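Local coordinates for CELL division control protein 6 (Pyrobaculum aerophilum, PDB 1FNN) that binds adenine nucleotides and magnesium as a Cdc6-family AAA+ ATPase and is probably involved in regulating DNA replication, at residues F76-G81 and F128-D133; R46-G51 and L162-H167; S13-R18 and L61-E66; R96-P101 and A114-H119. One frame throughout, in Å; residues are numbered along the deposited sequence.

Contact 1: residues F76-G81 and F128-D133; sequences FVYING and FLVLDD
F76 and Y78 each hold CG anti to the backbone N (chi1 180° and 176°), which carries their rings off the edge strand to F128, V130 and D132 on its neighbour. The strands, 76-80 and 128-132, run parallel in the central sheet of the AAA+ ATPase core, and FLVLDD has the form of a Walker B motif, a hydrophobic run closed by two acids. Four backbone hydrogen bonds join V77 and I79 to F128, V130 and D132, two donated from each strand, and G81 N adds a fifth to D132 O. The F76 and F128 rings lie side by side, turned obliquely, with CD1 3.5 Å from CD1; F76 CE1 also meets V130 CG2 at 3.5 Å. Further along, Y78 OH donates to D132 OD2 (2.6 Å), arriving on the anti side with the ring almost perpendicular, 88°, to the carboxylate. OD2 is also hydrogen-bonded to the magnesium ligand T58, so two hydroxyls fix its place beside the nucleotide site. A phenylalanine at Y78 would probably cost D132 OD2 one of its two hydroxyl partners and leave the carboxylate less firmly held. On the other face, L129 CD1 touches V77 CG1 and I79 CG1 at 3.8 Å; V77 and I79 pack on helix 87-97 and L129 on helix 139-148. The second oxygen of D132 is taken locally: D133 N donates to D132 OD1 at 2.8 Å.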
# COMPACT_ATOMS: atom_id res chain seq x y z
N PHE A 76 0.24 -23.16 9.80
CA PHE A 76 0.66 -21.87 9.27
C PHE A 76 1.35 -21.07 10.38
O PHE A 76 0.71 -20.87 11.41
CB PHE A 76 -0.60 -21.10 8.87
CG PHE A 76 -0.41 -19.72 8.30
CD1 PHE A 76 0.49 -19.47 7.29
CD2 PHE A 76 -1.16 -18.67 8.79
CE1 PHE A 76 0.64 -18.19 6.77
CE2 PHE A 76 -1.02 -17.40 8.28
CZ PHE A 76 -0.12 -17.14 7.26
N VAL A 77 2.64 -20.85 10.27
CA VAL A 77 3.44 -20.21 11.29
C VAL A 77 3.91 -18.84 10.76
O VAL A 77 4.79 -18.74 9.90
CB VAL A 77 4.62 -21.11 11.70
CG1 VAL A 77 5.47 -20.34 12.72
CG2 VAL A 77 4.12 -22.42 12.38
N TYR A 78 3.13 -17.83 11.11
CA TYR A 78 3.38 -16.49 10.54
C TYR A 78 4.35 -15.72 11.42
O TYR A 78 4.08 -15.45 12.60
CB TYR A 78 2.03 -15.81 10.36
CG TYR A 78 2.22 -14.37 9.87
CD1 TYR A 78 2.34 -14.11 8.51
CD2 TYR A 78 2.28 -13.33 10.79
CE1 TYR A 78 2.52 -12.82 8.06
CE2 TYR A 78 2.46 -12.02 10.35
CZ TYR A 78 2.58 -11.78 8.98
OH TYR A 78 2.75 -10.51 8.55
N ILE A 79 5.47 -15.28 10.84
CA ILE A 79 6.48 -14.56 11.60
C ILE A 79 6.59 -13.12 11.07
O ILE A 79 7.04 -12.94 9.94
CB ILE A 79 7.87 -15.16 11.58
CG1 ILE A 79 7.98 -16.61 12.07
CG2 ILE A 79 8.85 -14.33 12.46
CD1 ILE A 79 7.36 -16.80 13.46
N ASN A 80 6.17 -12.15 11.88
CA ASN A 80 6.30 -10.75 11.40
C ASN A 80 7.70 -10.28 11.73
O ASN A 80 7.99 -9.97 12.90
CB ASN A 80 5.23 -9.90 12.07
CG ASN A 80 5.35 -8.41 11.81
OD1 ASN A 80 6.31 -7.94 11.19
ND2 ASN A 80 4.35 -7.68 12.29
N GLY A 81 8.56 -10.13 10.73
CA GLY A 81 9.95 -9.75 10.92
C GLY A 81 10.12 -8.34 11.47
O GLY A 81 11.20 -7.97 11.93
N PHE A 128 4.10 -24.50 7.31
CA PHE A 128 4.17 -23.45 6.28
C PHE A 128 4.65 -22.19 7.01
O PHE A 128 3.88 -21.54 7.71
CB PHE A 128 2.81 -23.26 5.65
CG PHE A 128 2.55 -22.09 4.75
CD1 PHE A 128 1.25 -21.63 4.61
CD2 PHE A 128 3.55 -21.45 4.04
CE1 PHE A 128 0.96 -20.55 3.79
CE2 PHE A 128 3.26 -20.37 3.22
CZ PHE A 128 1.96 -19.92 3.09
N LEU A 129 5.92 -21.89 6.87
CA LEU A 129 6.57 -20.80 7.58
C LEU A 129 6.69 -19.55 6.72
O LEU A 129 7.08 -19.58 5.54
CB LEU A 129 7.94 -21.29 8.05
CG LEU A 129 8.84 -20.30 8.78
CD1 LEU A 129 8.22 -19.84 10.12
CD2 LEU A 129 10.23 -20.90 9.00
N VAL A 130 6.10 -18.46 7.22
CA VAL A 130 6.17 -17.21 6.49
C VAL A 130 7.10 -16.28 7.28
O VAL A 130 6.81 -15.98 8.45
CB VAL A 130 4.77 -16.55 6.34
CG1 VAL A 130 4.94 -15.19 5.68
CG2 VAL A 130 3.83 -17.45 5.51
N LEU A 131 8.14 -15.79 6.63
CA LEU A 131 8.92 -14.72 7.28
C LEU A 131 8.59 -13.39 6.61
O LEU A 131 9.21 -13.05 5.59
CB LEU A 131 10.42 -15.06 7.16
CG LEU A 131 10.80 -16.43 7.73
CD1 LEU A 131 12.29 -16.71 7.50
CD2 LEU A 131 10.47 -16.55 9.22
N ASP A 132 7.58 -12.70 7.13
CA ASP A 132 7.10 -11.46 6.55
C ASP A 132 8.05 -10.31 6.91
O ASP A 132 8.79 -10.40 7.89
CB ASP A 132 5.69 -11.09 7.04
CG ASP A 132 4.90 -10.34 5.99
OD1 ASP A 132 5.52 -9.80 5.03
OD2 ASP A 132 3.66 -10.26 6.10
N ASP A 133 8.14 -9.33 6.04
CA ASP A 133 9.10 -8.23 6.17
C ASP A 133 10.45 -8.71 6.66
O ASP A 133 11.00 -8.18 7.62
CB ASP A 133 8.60 -7.14 7.13
CG ASP A 133 7.27 -6.62 6.57
OD1 ASP A 133 7.17 -6.49 5.33
OD2 ASP A 133 6.41 -6.37 7.43

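Contact 2: residues R46-G51 and L162-H167; sequences RATLLG and LVIVGH
T48 and I164 sit directly across from each other, and their side chains pack closely: T48 OG1 lies 3.4 Å from I164 CG1. That hydroxyl is buried and has no polar partner in the model. I164 reaches it because CG1 stands between its own backbone N and carbonyl carbon (chi1 72°). A glycine at T48 would probably open a gap beside I164 CG1 and M183, which touches the same threonine. On the other face L49 CG meets V163 CG1 at 3.7 Å, and L49 CD1 reaches V165 CG2 at 4.2 Å. Between these side chains the backbones exchange regular parallel bonds, from A47 N to L162 O through G166 N to L49 O (2.9 Å). Strands 46-50 and 162-166 belong to the middle of the five-stranded parallel sheet of the AAA+ core, and G51 opens the P-loop (Walker A) sequence. There G51 N donates to G166 O over a longer 3.3 Å, while G51 O lies in the plane of the H167 ring, 3.4 Å from CD2. Farther out, K57 NZ is hydrogen-bonded to G51 O, tying the strand end to the ADP-binding lysine. L61 of helix 57-68 packs on L49, V163 and V165, and the H167 ring meets that of F135 with planes at about 30°.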
# COMPACT_ATOMS: atom_id res chain seq x y z
N ARG A 46 9.37 -23.11 -1.88
CA ARG A 46 9.78 -21.83 -1.34
C ARG A 46 9.52 -20.71 -2.36
O ARG A 46 9.49 -21.01 -3.57
CB ARG A 46 11.15 -21.80 -0.74
CG ARG A 46 12.38 -22.29 -1.45
CD ARG A 46 12.32 -23.73 -1.97
NE ARG A 46 13.56 -24.04 -2.61
CZ ARG A 46 13.92 -25.05 -3.37
NH1 ARG A 46 13.07 -26.02 -3.67
NH2 ARG A 46 15.18 -25.02 -3.80
N ALA A 47 9.03 -19.55 -1.88
CA ALA A 47 8.82 -18.39 -2.74
C ALA A 47 9.31 -17.13 -2.01
O ALA A 47 9.34 -17.07 -0.79
CB ALA A 47 7.34 -18.20 -3.02
N THR A 48 9.56 -16.06 -2.77
CA THR A 48 9.93 -14.76 -2.24
C THR A 48 8.94 -13.76 -2.83
O THR A 48 8.72 -13.88 -4.04
CB THR A 48 11.36 -14.34 -2.64
OG1 THR A 48 12.28 -15.28 -2.11
CG2 THR A 48 11.71 -12.97 -2.09
N LEU A 49 8.27 -13.00 -1.99
CA LEU A 49 7.30 -12.01 -2.45
C LEU A 49 7.96 -10.62 -2.38
O LEU A 49 8.50 -10.29 -1.31
CB LEU A 49 6.05 -12.01 -1.56
CG LEU A 49 5.37 -13.38 -1.27
CD1 LEU A 49 4.05 -13.12 -0.55
CD2 LEU A 49 5.14 -14.24 -2.51
N LEU A 50 7.99 -9.88 -3.49
CA LEU A 50 8.71 -8.59 -3.46
C LEU A 50 7.81 -7.49 -3.98
O LEU A 50 7.11 -7.60 -4.98
CB LEU A 50 9.97 -8.64 -4.36
CG LEU A 50 11.03 -9.68 -4.02
CD1 LEU A 50 12.18 -9.66 -5.05
CD2 LEU A 50 11.61 -9.43 -2.62
N GLY A 51 7.86 -6.35 -3.28
CA GLY A 51 7.03 -5.22 -3.67
C GLY A 51 7.12 -4.16 -2.58
O GLY A 51 7.38 -4.52 -1.42
N LEU A 162 8.43 -22.56 2.74
CA LEU A 162 8.91 -21.28 3.27
C LEU A 162 8.62 -20.13 2.32
O LEU A 162 8.97 -20.18 1.11
CB LEU A 162 10.43 -21.38 3.49
CG LEU A 162 11.06 -20.03 3.88
CD1 LEU A 162 10.60 -19.56 5.26
CD2 LEU A 162 12.59 -20.14 3.81
N VAL A 163 7.90 -19.13 2.81
CA VAL A 163 7.72 -17.90 2.03
C VAL A 163 8.45 -16.77 2.78
O VAL A 163 8.21 -16.59 3.99
CB VAL A 163 6.25 -17.52 1.83
CG1 VAL A 163 6.10 -16.15 1.15
CG2 VAL A 163 5.56 -18.55 0.94
N ILE A 164 9.27 -15.99 2.07
CA ILE A 164 9.90 -14.82 2.64
C ILE A 164 9.50 -13.56 1.84
O ILE A 164 9.08 -13.65 0.67
CB ILE A 164 11.44 -14.87 2.68
CG1 ILE A 164 12.01 -14.72 1.28
CG2 ILE A 164 11.91 -16.17 3.33
CD1 ILE A 164 13.53 -14.67 1.27
N VAL A 165 9.39 -12.46 2.57
CA VAL A 165 8.81 -11.25 2.03
C VAL A 165 9.75 -10.05 2.15
O VAL A 165 10.36 -9.83 3.18
CB VAL A 165 7.49 -10.92 2.74
CG1 VAL A 165 6.86 -9.66 2.14
CG2 VAL A 165 6.46 -12.04 2.68
N GLY A 166 9.97 -9.35 1.01
CA GLY A 166 10.85 -8.17 1.06
C GLY A 166 10.28 -7.07 0.17
O GLY A 166 9.24 -7.20 -0.45
N HIS A 167 10.99 -5.94 0.12
CA HIS A 167 10.60 -4.80 -0.68
C HIS A 167 11.14 -4.86 -2.10
O HIS A 167 10.44 -4.44 -3.02
CB HIS A 167 11.13 -3.48 -0.08
CG HIS A 167 10.29 -3.10 1.12
ND1 HIS A 167 10.80 -2.41 2.20
CD2 HIS A 167 8.97 -3.32 1.38
CE1 HIS A 167 9.84 -2.22 3.08
NE2 HIS A 167 8.73 -2.76 2.61

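Contact 3: residues S13-R18 and L61-E66; sequences SYVPKR and LRKLWE. With ADP (adenosine-5'-diphosphate), chain D.
K63 NZ reaches from helix 57-68 to the N-terminal loop and has three oxygen partners. P16 O takes the stronger bond across the contact, 2.9 Å from K63 NZ, which lies in the carbonyl plane; K17 O takes a weak one at 3.4 Å. The third partner is on the same helix: K63 NZ forms a salt bridge with E66 OE2 (2.8 Å), meeting the carboxylate on its syn side. Bends at chi2 and chi3 curl the lysine chain so that its ammonium group lies between the glutamate and the loop carbonyls, which probably balances the charge in this partly buried spot. V15 packs beside it, with CG1 3.3 Å from E66 OE1 and 3.9 Å from K63 CE. Its other branch, CG2, rests against R62 CB at 4.2 Å, while the guanidinium of R62 makes a cation-pi contact with Y78. R18 forms a salt bridge with D204. Fixed in this way, P16 presents CG to the adenine of ADP, 3.7 Å from C2, and R205 closes in on the same proline. This loop, which precedes helix 23-38, lies against the base and forms one wall of the AAA+ nucleotide pocket, with the P-loop helix behind it.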
# COMPACT_ATOMS: atom_id res chain seq x y z
N SER A 13 -5.98 -5.57 9.62
CA SER A 13 -6.11 -7.01 9.69
C SER A 13 -7.28 -7.54 8.89
O SER A 13 -7.29 -8.74 8.61
CB SER A 13 -6.22 -7.44 11.16
OG SER A 13 -7.52 -7.18 11.65
N TYR A 14 -8.21 -6.68 8.42
CA TYR A 14 -9.30 -7.17 7.60
C TYR A 14 -8.80 -7.79 6.30
O TYR A 14 -8.00 -7.20 5.55
CB TYR A 14 -10.23 -6.00 7.27
CG TYR A 14 -11.42 -6.31 6.42
CD1 TYR A 14 -12.56 -6.88 7.04
CD2 TYR A 14 -11.46 -6.06 5.06
CE1 TYR A 14 -13.67 -7.17 6.26
CE2 TYR A 14 -12.57 -6.35 4.29
CZ TYR A 14 -13.68 -6.92 4.93
OH TYR A 14 -14.79 -7.21 4.17
N VAL A 15 -9.36 -8.93 5.95
CA VAL A 15 -9.03 -9.69 4.75
C VAL A 15 -10.29 -9.68 3.90
O VAL A 15 -11.31 -10.19 4.34
CB VAL A 15 -8.63 -11.16 5.02
CG1 VAL A 15 -8.41 -11.91 3.70
CG2 VAL A 15 -7.37 -11.26 5.87
N PRO A 16 -10.32 -8.94 2.79
CA PRO A 16 -11.53 -8.77 2.03
C PRO A 16 -11.87 -10.07 1.31
O PRO A 16 -11.01 -10.93 1.12
CB PRO A 16 -11.22 -7.60 1.10
CG PRO A 16 -9.73 -7.60 0.99
CD PRO A 16 -9.14 -8.21 2.23
N LYS A 17 -13.10 -10.17 0.81
CA LYS A 17 -13.54 -11.33 0.06
C LYS A 17 -12.75 -11.49 -1.23
O LYS A 17 -12.59 -12.60 -1.74
CB LYS A 17 -15.03 -11.21 -0.30
CG LYS A 17 -15.59 -12.42 -1.03
CD LYS A 17 -17.12 -12.42 -0.92
CE LYS A 17 -17.76 -13.45 -1.83
NZ LYS A 17 -19.20 -13.13 -2.08
N ARG A 18 -12.57 -10.37 -1.94
CA ARG A 18 -11.78 -10.46 -3.16
C ARG A 18 -10.59 -9.51 -3.08
O ARG A 18 -10.50 -8.56 -2.29
CB ARG A 18 -12.68 -10.30 -4.38
CG ARG A 18 -13.65 -9.14 -4.24
CD ARG A 18 -15.09 -9.60 -4.44
NE ARG A 18 -15.97 -8.97 -3.45
CZ ARG A 18 -16.46 -7.74 -3.53
NH1 ARG A 18 -16.18 -6.97 -4.58
NH2 ARG A 18 -17.25 -7.30 -2.56
N LEU A 61 -0.93 -13.46 0.77
CA LEU A 61 -0.53 -14.65 1.52
C LEU A 61 -1.60 -15.10 2.52
O LEU A 61 -1.92 -16.28 2.68
CB LEU A 61 0.68 -14.23 2.32
CG LEU A 61 2.07 -14.60 1.89
CD1 LEU A 61 3.01 -13.86 2.84
CD2 LEU A 61 2.20 -16.12 1.86
N ARG A 62 -2.26 -14.15 3.21
CA ARG A 62 -3.31 -14.49 4.15
C ARG A 62 -4.49 -15.10 3.41
O ARG A 62 -5.16 -16.02 3.91
CB ARG A 62 -3.75 -13.28 5.02
CG ARG A 62 -2.59 -12.97 6.00
CD ARG A 62 -3.16 -12.26 7.20
NE ARG A 62 -2.25 -12.01 8.28
CZ ARG A 62 -1.67 -12.73 9.22
NH1 ARG A 62 -1.83 -14.04 9.39
NH2 ARG A 62 -0.86 -12.11 10.08
N LYS A 63 -4.77 -14.60 2.21
CA LYS A 63 -5.87 -15.11 1.42
C LYS A 63 -5.55 -16.55 0.96
O LYS A 63 -6.46 -17.40 0.93
CB LYS A 63 -6.15 -14.25 0.21
CG LYS A 63 -7.10 -14.87 -0.80
CD LYS A 63 -8.53 -14.89 -0.28
CE LYS A 63 -9.09 -13.60 0.25
NZ LYS A 63 -10.53 -13.71 0.70
N LEU A 64 -4.30 -16.74 0.56
CA LEU A 64 -3.92 -18.12 0.20
C LEU A 64 -4.22 -19.07 1.38
O LEU A 64 -4.77 -20.15 1.18
CB LEU A 64 -2.45 -18.17 -0.16
CG LEU A 64 -1.78 -19.38 -0.82
CD1 LEU A 64 -1.30 -20.38 0.22
CD2 LEU A 64 -2.63 -20.03 -1.88
N TRP A 65 -3.72 -18.74 2.55
CA TRP A 65 -3.98 -19.58 3.74
C TRP A 65 -5.47 -19.82 3.96
O TRP A 65 -5.95 -20.92 4.31
CB TRP A 65 -3.36 -18.99 5.01
CG TRP A 65 -3.70 -19.88 6.20
CD1 TRP A 65 -4.51 -19.58 7.26
CD2 TRP A 65 -3.22 -21.21 6.40
NE1 TRP A 65 -4.54 -20.66 8.10
CE2 TRP A 65 -3.78 -21.67 7.62
CE3 TRP A 65 -2.38 -22.05 5.67
CZ2 TRP A 65 -3.52 -22.95 8.12
CZ3 TRP A 65 -2.12 -23.33 6.19
CH2 TRP A 65 -2.69 -23.75 7.40
N GLU A 66 -6.28 -18.76 3.84
CA GLU A 66 -7.70 -18.81 4.04
C GLU A 66 -8.30 -19.86 3.09
O GLU A 66 -9.14 -20.66 3.56
CB GLU A 66 -8.35 -17.45 3.81
CG GLU A 66 -9.84 -17.32 4.04
CD GLU A 66 -10.18 -15.88 3.60
OE1 GLU A 66 -9.79 -14.90 4.25
OE2 GLU A 66 -10.85 -15.80 2.58
PB ADP D . 1.87 -5.21 2.06
O1B ADP D . 2.34 -6.39 2.91
O2B ADP D . 2.18 -5.35 0.68
O3B ADP D . 2.60 -4.11 2.68
PA ADP D . -0.91 -5.33 2.61
O1A ADP D . -1.10 -6.76 2.31
O2A ADP D . -0.92 -5.08 4.06
O3A ADP D . 0.38 -4.82 1.96
O5' ADP D . -2.12 -4.42 1.98
C5' ADP D . -2.22 -3.11 2.50
C4' ADP D . -3.73 -2.85 2.72
O4' ADP D . -4.37 -2.92 1.46
C3' ADP D . -4.43 -3.87 3.60
O3' ADP D . -5.49 -3.21 4.27
C2' ADP D . -4.86 -4.85 2.56
O2' ADP D . -5.96 -5.65 2.99
C1' ADP D . -5.33 -3.91 1.44
N9 ADP D . -5.15 -4.58 0.21
C8 ADP D . -3.97 -4.70 -0.47
N7 ADP D . -4.09 -5.13 -1.69
C5 ADP D . -5.46 -5.31 -1.82
C6 ADP D . -6.25 -5.77 -2.88
N6 ADP D . -5.71 -6.16 -4.02
N1 ADP D . -7.57 -5.86 -2.70
C2 ADP D . -8.08 -5.50 -1.53
N3 ADP D . -7.46 -5.05 -0.45
C4 ADP D . -6.12 -4.98 -0.67

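Contact 4: residues R96-P101 and A114-H119; sequences RSLNIP and ALLVEH
L98, just after helix 87-97, meets L116 of helix 109-122 with CD2 3.9 Å from CD1, the two side chains crossing at about a right angle. Its carbonyl oxygen accepts a hydrogen bond from R123, just beyond helix 109-122. At N99 the chain turns through positive phi (48°) as the C-prime residue of a Schellman motif: N99 N bonds back to R96 O at 3.2 Å, and I100 N to the carbonyl five residues before it. That turn sends I100 toward helix 109-122, where its branches part. With chi1 at -68°, CG1 is anti to the carbonyl carbon and carries CD1 to within 3.8 Å of L116 CD1. CG2 comes down over one face of the H119 imidazole, 3.6 Å from the ring centroid and 18° off the normal, a CH-pi contact, and touches L115 CD2 as well. Both helices belong to the long beta-alpha-beta crossover that joins the parallel strands 75-80 and 127-132 of the AAA+ core, and L116 also packs on I91 and I94 of helix 87-97. P101 follows, setting CD 3.6 Å from H119 CE1 at an oblique angle to the ring. Both ring nitrogens of the histidine have partners: H119 ND1 is hydrogen-bonded to R123, while H119 NE2 is 2.8 Å from a water. That water also donates a weak 3.4 Å bond to P101 O.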
# COMPACT_ATOMS: atom_id res chain seq x y z
N ARG A 96 6.20 -21.15 20.15
CA ARG A 96 4.87 -20.85 20.69
C ARG A 96 3.78 -21.24 19.71
O ARG A 96 2.77 -21.85 20.07
CB ARG A 96 4.82 -19.36 21.00
CG ARG A 96 3.61 -18.92 21.80
CD ARG A 96 3.45 -17.41 21.78
NE ARG A 96 2.36 -16.95 20.94
CZ ARG A 96 2.06 -17.20 19.68
NH1 ARG A 96 2.78 -17.99 18.90
NH2 ARG A 96 0.98 -16.65 19.12
N SER A 97 4.01 -20.93 18.42
CA SER A 97 2.96 -21.25 17.44
C SER A 97 2.81 -22.75 17.28
O SER A 97 1.70 -23.24 17.07
CB SER A 97 3.26 -20.54 16.10
OG SER A 97 2.42 -21.17 15.11
N LEU A 98 3.84 -23.56 17.46
CA LEU A 98 3.84 -25.01 17.38
C LEU A 98 3.70 -25.74 18.72
O LEU A 98 3.75 -26.97 18.80
CB LEU A 98 5.17 -25.44 16.74
CG LEU A 98 5.25 -25.92 15.29
CD1 LEU A 98 4.09 -25.51 14.41
CD2 LEU A 98 6.58 -25.59 14.62
N ASN A 99 3.44 -25.01 19.81
CA ASN A 99 3.39 -25.58 21.14
C ASN A 99 4.60 -26.48 21.43
O ASN A 99 4.36 -27.59 21.89
CB ASN A 99 2.15 -26.50 21.27
CG ASN A 99 0.98 -25.51 21.32
OD1 ASN A 99 1.02 -24.77 22.31
ND2 ASN A 99 0.12 -25.59 20.32
N ILE A 100 5.80 -25.95 21.33
CA ILE A 100 7.00 -26.74 21.65
C ILE A 100 7.47 -26.17 23.00
O ILE A 100 7.85 -25.01 23.06
CB ILE A 100 8.14 -26.48 20.65
CG1 ILE A 100 7.79 -27.02 19.26
CG2 ILE A 100 9.48 -27.04 21.14
CD1 ILE A 100 8.82 -26.52 18.23
N PRO A 101 7.45 -26.99 24.04
CA PRO A 101 7.88 -26.50 25.35
C PRO A 101 9.39 -26.29 25.36
O PRO A 101 10.09 -27.20 24.90
CB PRO A 101 7.47 -27.62 26.31
CG PRO A 101 6.66 -28.58 25.52
CD PRO A 101 7.05 -28.40 24.05
N ALA A 114 17.83 -27.83 16.71
CA ALA A 114 17.67 -29.28 16.91
C ALA A 114 16.32 -29.58 17.58
O ALA A 114 15.70 -30.59 17.24
CB ALA A 114 18.84 -29.75 17.77
N LEU A 115 15.95 -28.80 18.58
CA LEU A 115 14.64 -29.02 19.23
C LEU A 115 13.47 -28.87 18.26
O LEU A 115 12.56 -29.70 18.16
CB LEU A 115 14.48 -28.04 20.39
CG LEU A 115 13.19 -28.17 21.25
CD1 LEU A 115 13.08 -29.54 21.89
CD2 LEU A 115 13.16 -27.08 22.31
N LEU A 116 13.54 -27.84 17.42
CA LEU A 116 12.51 -27.60 16.39
C LEU A 116 12.49 -28.73 15.40
O LEU A 116 11.45 -29.30 15.06
CB LEU A 116 12.74 -26.21 15.74
CG LEU A 116 11.90 -26.02 14.45
CD1 LEU A 116 10.42 -26.06 14.80
CD2 LEU A 116 12.31 -24.73 13.75
N VAL A 117 13.68 -29.21 14.98
CA VAL A 117 13.67 -30.40 14.10
C VAL A 117 13.07 -31.60 14.78
O VAL A 117 12.32 -32.40 14.20
CB VAL A 117 15.12 -30.68 13.62
CG1 VAL A 117 15.24 -32.03 12.96
CG2 VAL A 117 15.55 -29.56 12.67
N GLU A 118 13.47 -31.88 16.03
CA GLU A 118 12.92 -33.06 16.74
C GLU A 118 11.40 -33.03 16.83
O GLU A 118 10.65 -34.00 16.52
CB GLU A 118 13.53 -33.04 18.17
CG GLU A 118 12.94 -34.18 19.02
CD GLU A 118 13.19 -33.90 20.50
OE1 GLU A 118 14.36 -33.73 20.89
OE2 GLU A 118 12.23 -33.86 21.28
N HIS A 119 10.87 -31.87 17.22
CA HIS A 119 9.40 -31.76 17.31
C HIS A 119 8.73 -31.95 15.96
O HIS A 119 7.76 -32.72 15.86
CB HIS A 119 9.00 -30.43 17.96
CG HIS A 119 8.92 -30.50 19.46
ND1 HIS A 119 7.71 -30.64 20.12
CD2 HIS A 119 9.88 -30.45 20.41
CE1 HIS A 119 7.94 -30.67 21.42
NE2 HIS A 119 9.25 -30.56 21.63
O HOH W 1 10.28 -30.49 24.23

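How the contacts relate
Contacts 1 and 2 are successive strand pairs of one parallel sheet, their centres about 10 Å apart; L131 N to V163 O, at 2.8 Å, is one of the probable hydrogen bonds between them. Contact 3 lies on the face of that sheet toward helix 57-68: L61 CD1 packs on V130 CG1 at 3.7 Å, and W65 stacks on F76. On the opposite face contact 4 touches contact 1 where L98 CD1 meets V77 CG2 at 3.7 Å, but its nearest atoms stay about 10 Å from contact 2. The first three contacts border the nucleotide site: the side chains of D132 and V165 are about 4 and 5 Å from magnesium, and P16 touches the adenine of ADP.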